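PDB 1JL5: outer membrane protein YopM from Yersinia pestis, which probably acts as a secreted effector that alters host cell physiology and promotes bacterial survival in host tissues, and binds calcium ions. Local coordinates for residues Ala304-Arg310 against Asn323-Leu329; Val62-Arg66 against Leu76-Leu81; Pro131-Gly137 against Phe154-Asp159. One frame throughout, in Å; residues are numbered along the deposited sequence.

Contact 1. Residues Ala304-Arg310 against Asn323-Leu329. With CA (calcium ion), chain C; CA (calcium ion), chain B.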
loop_
_atom_site.group_PDB
_atom_site.type_symbol
_atom_site.label_atom_id
_atom_site.label_comp_id
_atom_site.label_asym_id
_atom_site.label_seq_id
_atom_site.Cartn_x
_atom_site.Cartn_y
_atom_site.Cartn_z
ATOM N N ALA A 304 11.314 -12.286 11.203
ATOM C CA ALA A 304 12.688 -11.822 11.333
ATOM C C ALA A 304 12.954 -10.948 10.119
ATOM O O ALA A 304 14.089 -10.767 9.692
ATOM C CB ALA A 304 13.639 -13.009 11.348
ATOM N N SER A 305 11.882 -10.414 9.554
ATOM C CA SER A 305 12.006 -9.573 8.381
ATOM C C SER A 305 12.796 -8.316 8.689
ATOM O O SER A 305 12.864 -7.864 9.833
ATOM C CB SER A 305 10.620 -9.178 7.863
ATOM O OG SER A 305 9.927 -8.431 8.844
ATOM N N SER A 306 13.404 -7.763 7.652
ATOM C CA SER A 306 14.152 -6.527 7.778
ATOM C C SER A 306 15.250 -6.538 8.816
ATOM O O SER A 306 15.391 -5.622 9.619
ATOM C CB SER A 306 13.188 -5.378 8.033
ATOM O OG SER A 306 12.418 -5.178 6.863
ATOM N N ASN A 307 16.016 -7.611 8.800
ATOM C CA ASN A 307 17.158 -7.735 9.669
ATOM C C ASN A 307 18.238 -7.795 8.629
ATOM O O ASN A 307 18.075 -7.253 7.545
ATOM C CB ASN A 307 17.085 -9.024 10.478
ATOM C CG ASN A 307 16.360 -8.825 11.781
ATOM O OD1 ASN A 307 16.892 -8.204 12.695
ATOM N ND2 ASN A 307 15.129 -9.319 11.869
ATOM N N GLU A 308 19.343 -8.439 8.937
ATOM C CA GLU A 308 20.391 -8.556 7.951
ATOM C C GLU A 308 20.688 -10.040 7.928
ATOM O O GLU A 308 21.828 -10.465 7.799
ATOM C CB GLU A 308 21.614 -7.746 8.376
ATOM C CG GLU A 308 22.582 -7.529 7.241
ATOM C CD GLU A 308 22.035 -6.594 6.185
ATOM O OE1 GLU A 308 20.800 -6.390 6.124
ATOM O OE2 GLU A 308 22.847 -6.062 5.408
ATOM N N ILE A 309 19.624 -10.823 8.069
ATOM C CA ILE A 309 19.740 -12.269 8.102
ATOM C C ILE A 309 20.344 -12.799 6.823
ATOM O O ILE A 309 19.755 -12.692 5.749
ATOM C CB ILE A 309 18.378 -12.948 8.290
ATOM C CG1 ILE A 309 17.697 -12.429 9.564
ATOM C CG2 ILE A 309 18.566 -14.456 8.351
ATOM C CD1 ILE A 309 18.519 -12.597 10.787
ATOM N N ARG A 310 21.525 -13.376 6.945
ATOM C CA ARG A 310 22.200 -13.941 5.794
ATOM C C ARG A 310 21.890 -15.413 5.734
ATOM O O ARG A 310 22.017 -16.043 4.691
ATOM C CB ARG A 310 23.700 -13.789 5.924
ATOM C CG ARG A 310 24.202 -12.384 5.953
ATOM C CD ARG A 310 25.545 -12.426 5.307
ATOM N NE ARG A 310 26.484 -11.486 5.877
ATOM C CZ ARG A 310 27.741 -11.411 5.479
ATOM N NH1 ARG A 310 28.165 -12.226 4.523
ATOM N NH2 ARG A 310 28.562 -10.530 6.023
ATOM N N ASN A 323 8.468 -15.233 8.412
ATOM C CA ASN A 323 8.598 -13.992 7.696
ATOM C C ASN A 323 10.035 -13.564 7.872
ATOM O O ASN A 323 10.445 -13.145 8.953
ATOM C CB ASN A 323 7.674 -12.917 8.248
ATOM C CG ASN A 323 7.693 -11.672 7.400
ATOM O OD1 ASN A 323 8.630 -11.465 6.627
ATOM N ND2 ASN A 323 6.676 -10.835 7.536
ATOM N N VAL A 324 10.814 -13.717 6.813
ATOM C CA VAL A 324 12.211 -13.320 6.835
ATOM C C VAL A 324 12.355 -12.370 5.668
ATOM O O VAL A 324 13.410 -12.233 5.052
ATOM C CB VAL A 324 13.137 -14.519 6.660
ATOM C CG1 VAL A 324 13.073 -15.392 7.901
ATOM C CG2 VAL A 324 12.735 -15.303 5.429
ATOM N N SER A 325 11.244 -11.722 5.368
ATOM C CA SER A 325 11.198 -10.765 4.289
ATOM C C SER A 325 12.252 -9.707 4.522
ATOM O O SER A 325 12.574 -9.357 5.658
ATOM C CB SER A 325 9.832 -10.087 4.241
ATOM O OG SER A 325 9.797 -9.152 3.181
ATOM N N ASN A 326 12.788 -9.198 3.431
ATOM C CA ASN A 326 13.767 -8.144 3.507
ATOM C C ASN A 326 14.953 -8.474 4.381
ATOM O O ASN A 326 15.206 -7.831 5.396
ATOM C CB ASN A 326 13.114 -6.854 3.997
ATOM C CG ASN A 326 14.042 -5.675 3.879
ATOM O OD1 ASN A 326 14.872 -5.630 2.977
ATOM N ND2 ASN A 326 13.906 -4.711 4.779
ATOM N N ASN A 327 15.675 -9.503 3.983
ATOM C CA ASN A 327 16.867 -9.884 4.692
ATOM C C ASN A 327 17.907 -10.083 3.632
ATOM O O ASN A 327 17.776 -9.539 2.542
ATOM C CB ASN A 327 16.632 -11.137 5.519
ATOM C CG ASN A 327 16.091 -10.803 6.889
ATOM O OD1 ASN A 327 16.776 -10.167 7.690
ATOM N ND2 ASN A 327 14.858 -11.204 7.159
ATOM N N LYS A 328 18.947 -10.837 3.934
ATOM C CA LYS A 328 19.989 -11.037 2.950
ATOM C C LYS A 328 20.183 -12.513 2.729
ATOM O O LYS A 328 21.293 -12.994 2.535
ATOM C CB LYS A 328 21.275 -10.370 3.422
ATOM C CG LYS A 328 21.099 -8.873 3.645
ATOM C CD LYS A 328 20.766 -8.173 2.340
ATOM C CE LYS A 328 20.308 -6.741 2.571
ATOM N NZ LYS A 328 21.307 -5.929 3.324
ATOM N N LEU A 329 19.063 -13.217 2.749
ATOM C CA LEU A 329 19.054 -14.648 2.552
ATOM C C LEU A 329 19.226 -14.981 1.088
ATOM O O LEU A 329 18.502 -14.474 0.233
ATOM C CB LEU A 329 17.733 -15.233 3.043
ATOM C CG LEU A 329 17.544 -15.151 4.553
ATOM C CD1 LEU A 329 16.092 -15.414 4.914
ATOM C CD2 LEU A 329 18.471 -16.151 5.218
HETATM CA CA CA C . 18.751 -5.408 6.413
HETATM CA CA CA B . 16.343 -5.040 1.391
HETATM O O HOH W 1 23.730 -14.363 2.592
HETATM O O HOH W 2 17.630 -6.661 4.755
HETATM O O HOH W 3 16.974 -7.273 1.489
HETATM O O HOH W 4 15.479 -3.057 1.837
HETATM O O HOH W 5 14.990 -5.182 -0.366
HETATM O O HOH W 6 16.866 -4.081 6.434
#

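Contact 2. Residues Val62-Arg66 against Leu76-Leu81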
loop_
_atom_site.group_PDB
_atom_site.type_symbol
_atom_site.label_atom_id
_atom_site.label_comp_id
_atom_site.label_asym_id
_atom_site.label_seq_id
_atom_site.Cartn_x
_atom_site.Cartn_y
_atom_site.Cartn_z
ATOM N N VAL A 62 -31.387 8.772 26.757
ATOM C CA VAL A 62 -32.446 8.878 27.752
ATOM C C VAL A 62 -33.206 7.570 27.788
ATOM O O VAL A 62 -33.538 7.059 28.851
ATOM C CB VAL A 62 -33.421 10.014 27.427
ATOM C CG1 VAL A 62 -34.611 9.955 28.368
ATOM C CG2 VAL A 62 -32.711 11.351 27.559
ATOM N N SER A 63 -33.471 7.023 26.612
ATOM C CA SER A 63 -34.175 5.759 26.521
ATOM C C SER A 63 -33.384 4.690 27.269
ATOM O O SER A 63 -33.953 3.884 28.002
ATOM C CB SER A 63 -34.339 5.356 25.059
ATOM O OG SER A 63 -34.968 4.094 24.963
ATOM N N ARG A 64 -32.066 4.692 27.080
ATOM C CA ARG A 64 -31.196 3.723 27.741
ATOM C C ARG A 64 -31.219 4.013 29.234
ATOM O O ARG A 64 -31.327 3.110 30.059
ATOM C CB ARG A 64 -29.756 3.855 27.236
ATOM C CG ARG A 64 -29.573 3.754 25.725
ATOM C CD ARG A 64 -29.601 2.323 25.241
ATOM N NE ARG A 64 -29.389 2.238 23.797
ATOM C CZ ARG A 64 -28.245 2.523 23.182
ATOM N NH1 ARG A 64 -27.186 2.911 23.880
ATOM N NH2 ARG A 64 -28.163 2.430 21.860
ATOM N N LEU A 65 -31.106 5.292 29.569
ATOM C CA LEU A 65 -31.111 5.721 30.959
ATOM C C LEU A 65 -32.376 5.255 31.654
ATOM O O LEU A 65 -32.328 4.649 32.724
ATOM C CB LEU A 65 -31.015 7.242 31.026
ATOM C CG LEU A 65 -29.630 7.804 30.717
ATOM C CD1 LEU A 65 -29.730 9.265 30.337
ATOM C CD2 LEU A 65 -28.738 7.604 31.936
ATOM N N ARG A 66 -33.510 5.544 31.033
ATOM C CA ARG A 66 -34.798 5.170 31.588
ATOM C C ARG A 66 -34.890 3.667 31.748
ATOM O O ARG A 66 -35.227 3.168 32.822
ATOM C CB ARG A 66 -35.921 5.665 30.679
ATOM C CG ARG A 66 -35.938 7.166 30.494
ATOM C CD ARG A 66 -37.087 7.556 29.603
ATOM N NE ARG A 66 -38.349 7.119 30.185
ATOM C CZ ARG A 66 -39.263 7.943 30.685
ATOM N NH1 ARG A 66 -39.060 9.254 30.669
ATOM N NH2 ARG A 66 -40.375 7.450 31.206
ATOM N N LEU A 76 -25.449 0.503 32.215
ATOM C CA LEU A 76 -26.043 1.523 31.375
ATOM C C LEU A 76 -25.069 1.624 30.218
ATOM O O LEU A 76 -23.894 1.916 30.417
ATOM C CB LEU A 76 -26.114 2.857 32.110
ATOM C CG LEU A 76 -26.408 4.054 31.206
ATOM C CD1 LEU A 76 -27.748 3.862 30.506
ATOM C CD2 LEU A 76 -26.402 5.321 32.041
ATOM N N GLU A 77 -25.548 1.364 29.013
ATOM C CA GLU A 77 -24.688 1.412 27.848
ATOM C C GLU A 77 -25.141 2.510 26.902
ATOM O O GLU A 77 -26.194 2.419 26.275
ATOM C CB GLU A 77 -24.686 0.045 27.155
ATOM C CG GLU A 77 -23.707 -0.070 26.002
ATOM C CD GLU A 77 -24.326 0.311 24.681
ATOM O OE1 GLU A 77 -25.215 -0.428 24.212
ATOM O OE2 GLU A 77 -23.933 1.349 24.115
ATOM N N LEU A 78 -24.327 3.554 26.812
ATOM C CA LEU A 78 -24.614 4.700 25.966
ATOM C C LEU A 78 -23.503 4.864 24.944
ATOM O O LEU A 78 -23.063 5.977 24.671
ATOM C CB LEU A 78 -24.697 5.955 26.828
ATOM C CG LEU A 78 -25.672 5.854 27.998
ATOM C CD1 LEU A 78 -25.535 7.074 28.892
ATOM C CD2 LEU A 78 -27.083 5.725 27.457
ATOM N N ASN A 79 -23.054 3.754 24.376
ATOM C CA ASN A 79 -21.974 3.810 23.409
ATOM C C ASN A 79 -22.321 4.492 22.109
ATOM O O ASN A 79 -23.415 4.341 21.572
ATOM C CB ASN A 79 -21.448 2.412 23.087
ATOM C CG ASN A 79 -20.854 1.731 24.287
ATOM O OD1 ASN A 79 -20.340 2.387 25.194
ATOM N ND2 ASN A 79 -20.901 0.404 24.296
ATOM N N ASN A 80 -21.356 5.251 21.613
ATOM C CA ASN A 80 -21.482 5.940 20.347
ATOM C C ASN A 80 -22.786 6.700 20.168
ATOM O O ASN A 80 -23.446 6.585 19.134
ATOM C CB ASN A 80 -21.305 4.928 19.215
ATOM C CG ASN A 80 -20.949 5.584 17.916
ATOM O OD1 ASN A 80 -20.111 6.483 17.883
ATOM N ND2 ASN A 80 -21.578 5.147 16.831
ATOM N N LEU A 81 -23.151 7.485 21.174
ATOM C CA LEU A 81 -24.372 8.270 21.103
ATOM C C LEU A 81 -24.020 9.732 20.916
ATOM O O LEU A 81 -24.882 10.604 20.976
ATOM C CB LEU A 81 -25.202 8.073 22.371
ATOM C CG LEU A 81 -25.726 6.647 22.547
ATOM C CD1 LEU A 81 -26.625 6.567 23.777
ATOM C CD2 LEU A 81 -26.495 6.241 21.295
HETATM O O HOH W 7 -25.179 2.358 21.842
#

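Contact 3. Residues Pro131-Gly137 against Phe154-Asp159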
loop_
_atom_site.group_PDB
_atom_site.type_symbol
_atom_site.label_atom_id
_atom_site.label_comp_id
_atom_site.label_asym_id
_atom_site.label_seq_id
_atom_site.Cartn_x
_atom_site.Cartn_y
_atom_site.Cartn_z
ATOM N N PRO A 131 -15.488 3.894 44.863
ATOM C CA PRO A 131 -14.808 2.899 45.696
ATOM C C PRO A 131 -14.837 1.461 45.195
ATOM O O PRO A 131 -13.898 0.704 45.418
ATOM C CB PRO A 131 -15.501 3.056 47.048
ATOM C CG PRO A 131 -16.886 3.470 46.661
ATOM C CD PRO A 131 -16.613 4.503 45.596
ATOM N N LEU A 132 -15.907 1.083 44.513
ATOM C CA LEU A 132 -16.035 -0.284 44.027
ATOM C C LEU A 132 -15.563 -0.491 42.593
ATOM O O LEU A 132 -15.725 -1.578 42.037
ATOM C CB LEU A 132 -17.491 -0.733 44.138
ATOM C CG LEU A 132 -18.156 -0.555 45.505
ATOM C CD1 LEU A 132 -19.584 -1.071 45.432
ATOM C CD2 LEU A 132 -17.369 -1.304 46.571
ATOM N N LEU A 133 -14.974 0.533 41.989
ATOM C CA LEU A 133 -14.536 0.401 40.614
ATOM C C LEU A 133 -13.610 -0.791 40.400
ATOM O O LEU A 133 -12.549 -0.905 41.012
ATOM C CB LEU A 133 -13.851 1.682 40.134
ATOM C CG LEU A 133 -13.891 1.794 38.606
ATOM C CD1 LEU A 133 -15.345 1.874 38.162
ATOM C CD2 LEU A 133 -13.113 3.011 38.135
ATOM N N GLU A 134 -14.042 -1.686 39.525
ATOM C CA GLU A 134 -13.288 -2.878 39.185
ATOM C C GLU A 134 -12.667 -2.696 37.809
ATOM O O GLU A 134 -11.559 -3.165 37.540
ATOM C CB GLU A 134 -14.213 -4.090 39.164
ATOM C CG GLU A 134 -14.643 -4.565 40.535
ATOM C CD GLU A 134 -15.739 -5.601 40.460
ATOM O OE1 GLU A 134 -15.910 -6.210 39.382
ATOM O OE2 GLU A 134 -16.428 -5.811 41.480
ATOM N N TYR A 135 -13.395 -2.011 36.941
ATOM C CA TYR A 135 -12.934 -1.776 35.587
ATOM C C TYR A 135 -12.948 -0.291 35.274
ATOM O O TYR A 135 -13.989 0.366 35.342
ATOM C CB TYR A 135 -13.831 -2.531 34.605
ATOM C CG TYR A 135 -13.340 -2.545 33.174
ATOM C CD1 TYR A 135 -13.146 -1.359 32.468
ATOM C CD2 TYR A 135 -13.090 -3.749 32.519
ATOM C CE1 TYR A 135 -12.716 -1.372 31.142
ATOM C CE2 TYR A 135 -12.661 -3.773 31.194
ATOM C CZ TYR A 135 -12.477 -2.581 30.513
ATOM O OH TYR A 135 -12.051 -2.597 29.205
ATOM N N LEU A 136 -11.777 0.239 34.948
ATOM C CA LEU A 136 -11.648 1.639 34.595
ATOM C C LEU A 136 -11.257 1.708 33.126
ATOM O O LEU A 136 -10.076 1.656 32.783
ATOM C CB LEU A 136 -10.580 2.320 35.446
ATOM C CG LEU A 136 -10.326 3.790 35.103
ATOM C CD1 LEU A 136 -11.602 4.589 35.290
ATOM C CD2 LEU A 136 -9.219 4.335 35.980
ATOM N N GLY A 137 -12.261 1.805 32.264
ATOM C CA GLY A 137 -12.018 1.886 30.838
ATOM C C GLY A 137 -12.162 3.318 30.379
ATOM O O GLY A 137 -13.273 3.792 30.140
ATOM N N PHE A 154 -10.795 -2.626 44.483
ATOM C CA PHE A 154 -11.354 -3.576 43.534
ATOM C C PHE A 154 -10.978 -3.273 42.094
ATOM O O PHE A 154 -11.444 -3.944 41.178
ATOM C CB PHE A 154 -12.874 -3.591 43.682
ATOM C CG PHE A 154 -13.330 -3.731 45.102
ATOM C CD1 PHE A 154 -13.237 -4.954 45.760
ATOM C CD2 PHE A 154 -13.800 -2.626 45.804
ATOM C CE1 PHE A 154 -13.603 -5.073 47.096
ATOM C CE2 PHE A 154 -14.169 -2.736 47.141
ATOM C CZ PHE A 154 -14.068 -3.961 47.787
ATOM N N LEU A 155 -10.145 -2.259 41.896
ATOM C CA LEU A 155 -9.725 -1.890 40.553
ATOM C C LEU A 155 -8.864 -3.004 39.983
ATOM O O LEU A 155 -7.698 -3.144 40.351
ATOM C CB LEU A 155 -8.912 -0.597 40.575
ATOM C CG LEU A 155 -9.416 0.534 39.678
ATOM C CD1 LEU A 155 -8.299 1.531 39.466
ATOM C CD2 LEU A 155 -9.908 -0.016 38.355
ATOM N N LYS A 156 -9.440 -3.791 39.084
ATOM C CA LYS A 156 -8.723 -4.900 38.471
ATOM C C LYS A 156 -8.196 -4.530 37.089
ATOM O O LYS A 156 -7.078 -4.885 36.722
ATOM C CB LYS A 156 -9.644 -6.117 38.350
ATOM C CG LYS A 156 -10.196 -6.628 39.672
ATOM C CD LYS A 156 -11.277 -7.679 39.442
ATOM C CE LYS A 156 -11.990 -8.044 40.749
ATOM N NZ LYS A 156 -12.392 -6.842 41.547
ATOM N N ILE A 157 -9.010 -3.817 36.321
ATOM C CA ILE A 157 -8.616 -3.419 34.983
ATOM C C ILE A 157 -8.593 -1.908 34.822
ATOM O O ILE A 157 -9.585 -1.229 35.068
ATOM C CB ILE A 157 -9.570 -3.997 33.906
ATOM C CG1 ILE A 157 -9.482 -5.523 33.873
ATOM C CG2 ILE A 157 -9.206 -3.442 32.537
ATOM C CD1 ILE A 157 -10.242 -6.194 34.964
ATOM N N ILE A 158 -7.440 -1.387 34.427
ATOM C CA ILE A 158 -7.291 0.032 34.182
ATOM C C ILE A 158 -6.882 0.146 32.729
ATOM O O ILE A 158 -5.817 -0.327 32.331
ATOM C CB ILE A 158 -6.177 0.693 35.030
ATOM C CG1 ILE A 158 -6.643 0.912 36.470
ATOM C CG2 ILE A 158 -5.804 2.043 34.424
ATOM C CD1 ILE A 158 -7.026 -0.342 37.176
ATOM N N ASP A 159 -7.746 0.749 31.930
ATOM C CA ASP A 159 -7.438 0.954 30.535
ATOM C C ASP A 159 -7.465 2.451 30.321
ATOM O O ASP A 159 -8.529 3.044 30.170
ATOM C CB ASP A 159 -8.475 0.294 29.636
ATOM C CG ASP A 159 -8.144 0.457 28.171
ATOM O OD1 ASP A 159 -7.160 1.165 27.859
ATOM O OD2 ASP A 159 -8.862 -0.120 27.334
HETATM O O HOH W 8 -11.959 -0.249 43.494
#

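Contact 1. Residues Ala304-Arg310 against Asn323-Leu329
The side-chain amide of Asn327 reaches from its own turn, 323-329, to the backbone of Ala304, Asn307 and Ile309 in 304-310, forming part of the asparagine ladder of a leucine-rich-repeat solenoid. Its oxygen, Asn327 OD1, accepts from the backbone N of Asn307 and of Ile309, each 2.9 Å away, arriving from opposite faces of the amide plane. ND2 gives one proton to Val324 O of its own turn and the other to Ala304 O, at 2.7 Å and nearly straight (167°). Asparagine suits this place because one short, flat group both accepts and donates. CG lies beside the backbone N of Asn327 (chi1 -87°), which keeps the amide against its own turn. The ladder runs on: Asn307 ND2 reaches Ala304 O from the opposite face and also bonds Val284 O, one repeat earlier, while Asn347, one repeat later, does the same for Val324 O and Leu329 N.

Toward the buried core, Ile309 and Leu329 lie side by side, CG2 to CD2 3.6 Å. Beside the second subunit, Glu308 bends at chi2 (69°), bringing OE1 to a calcium ion 2.3 Å away and OE2 to Lys328 NZ at 2.6 Å; the lysine and the metal probably both stabilise the carboxylate's negative charge. Asp266 of that subunit shares this calcium, so the turn helps join the tetramer. A second calcium is held by Asn326 OD1, with Asn246 and Asp266 of the second subunit. Asn326 ND2 donates to Glu286 of the second subunit and, nearly in its own plane, to Ser306 OG at 2.6 Å.

Contact 2. Residues Val62-Arg66 against Leu76-Leu81
Helix 58-71 lies beside the first repeat strand, 75-77, and the turn after it, with the CA atoms of Leu65 and Leu76 6.6 Å apart. Arg64 carries most of the contact. Its chain, bent at chi2 (-79°), runs antiparallel to the side chain of Leu78; CB rests 3.3 Å from Leu78 CD2 while the guanidinium continues to the polar backbone. There NH1 donates to Glu77 O over 2.6 Å, a bent bond (134°) with the acceptor tilted from the guanidinium plane. Glu77 lies alongside, and its carboxylate plane is turned 48° from that of the guanidinium. A water accepts from Arg64 NH1 and lies within bonding distance of Asn79 O.

Deeper in, Leu65 CD2 meets Leu76 CD2 at 3.3 Å, tighter than usual for two carbons. Leucines suit this side because their branched ends fill the seam between helix and repeat, where Leu78 also meets Ala61 of the helix and Leu81 meets Met60. The helix thus covers the N-terminal end of the leucine-rich-repeat solenoid, as a cap does. Arginine suits the border of such an interface: its methylenes pack on leucine and its charged end binds a carbonyl and water. Glu77 probably steadies that charge only weakly, since their salt bridge is long and the place of OE2 uncertain.

Contact 3. Residues Pro131-Gly137 against Phe154-Asp159
Ile157 crosses the ring of Tyr135, laying CG2 over one face at 3.9 Å from the ring centroid in a CH-pi contact. CG2 stands anti to the backbone N (CG1 having chi1 -65°), the direction that carries this methyl over the neighbouring ring. A beta-branched residue suits a strand, and its methyl offers a flat aromatic a fitting apolar partner. At the ring's edge lies Gly137 CA, where the absence of a side chain avoids collision with the tyrosine. On the other face of the sheet, Leu136 CB packs 3.8 Å from Leu155 CD2 in the repeat core.

Tyr135 and Ile157 are paired by parallel strands 135-137 and 157-159, whose axes approach to 4.7 Å. Leu136 N donates to Ile157 O and Leu136 O accepts from Asp159 N, both at 2.6 Å. Just before the strands, Glu134 O takes two donors, Lys156 N at 2.7 Å and Ile157 N at 2.9 Å. Further out, Phe154 meets Leu132 CD2 through CE2 at 3.6 Å, and a water links Pro131 O, Leu133 O and Phe154 N.

Strands 115-117 and 177-179 continue the ladder on the two flanks, as in other leucine-rich-repeat solenoids. Backbone bonds therefore set the repeat spacing, while the side chains distinguish an apolar core from a mixed concave surface.

Overall arrangement
Along the chain the order is contact 2, contact 3, contact 1, each closing before the next opens. Contacts 2 and 3 lie on the same side of the chain's centre, their own centres 21 Å apart, and both reach the run of parallel strands that begins with 75-77. Contact 1, in the turns following strands 301-303 and 321-323 of the same run, lies on the opposite side, its centre 51 Å from that of contact 2 and 43 Å from that of contact 3. Together they sample one solenoid: helix 58-71 against the first repeat, two neighbouring strands further on, and late turns where calcium ions bridge to a second subunit; the turn of contact 2 meets a third.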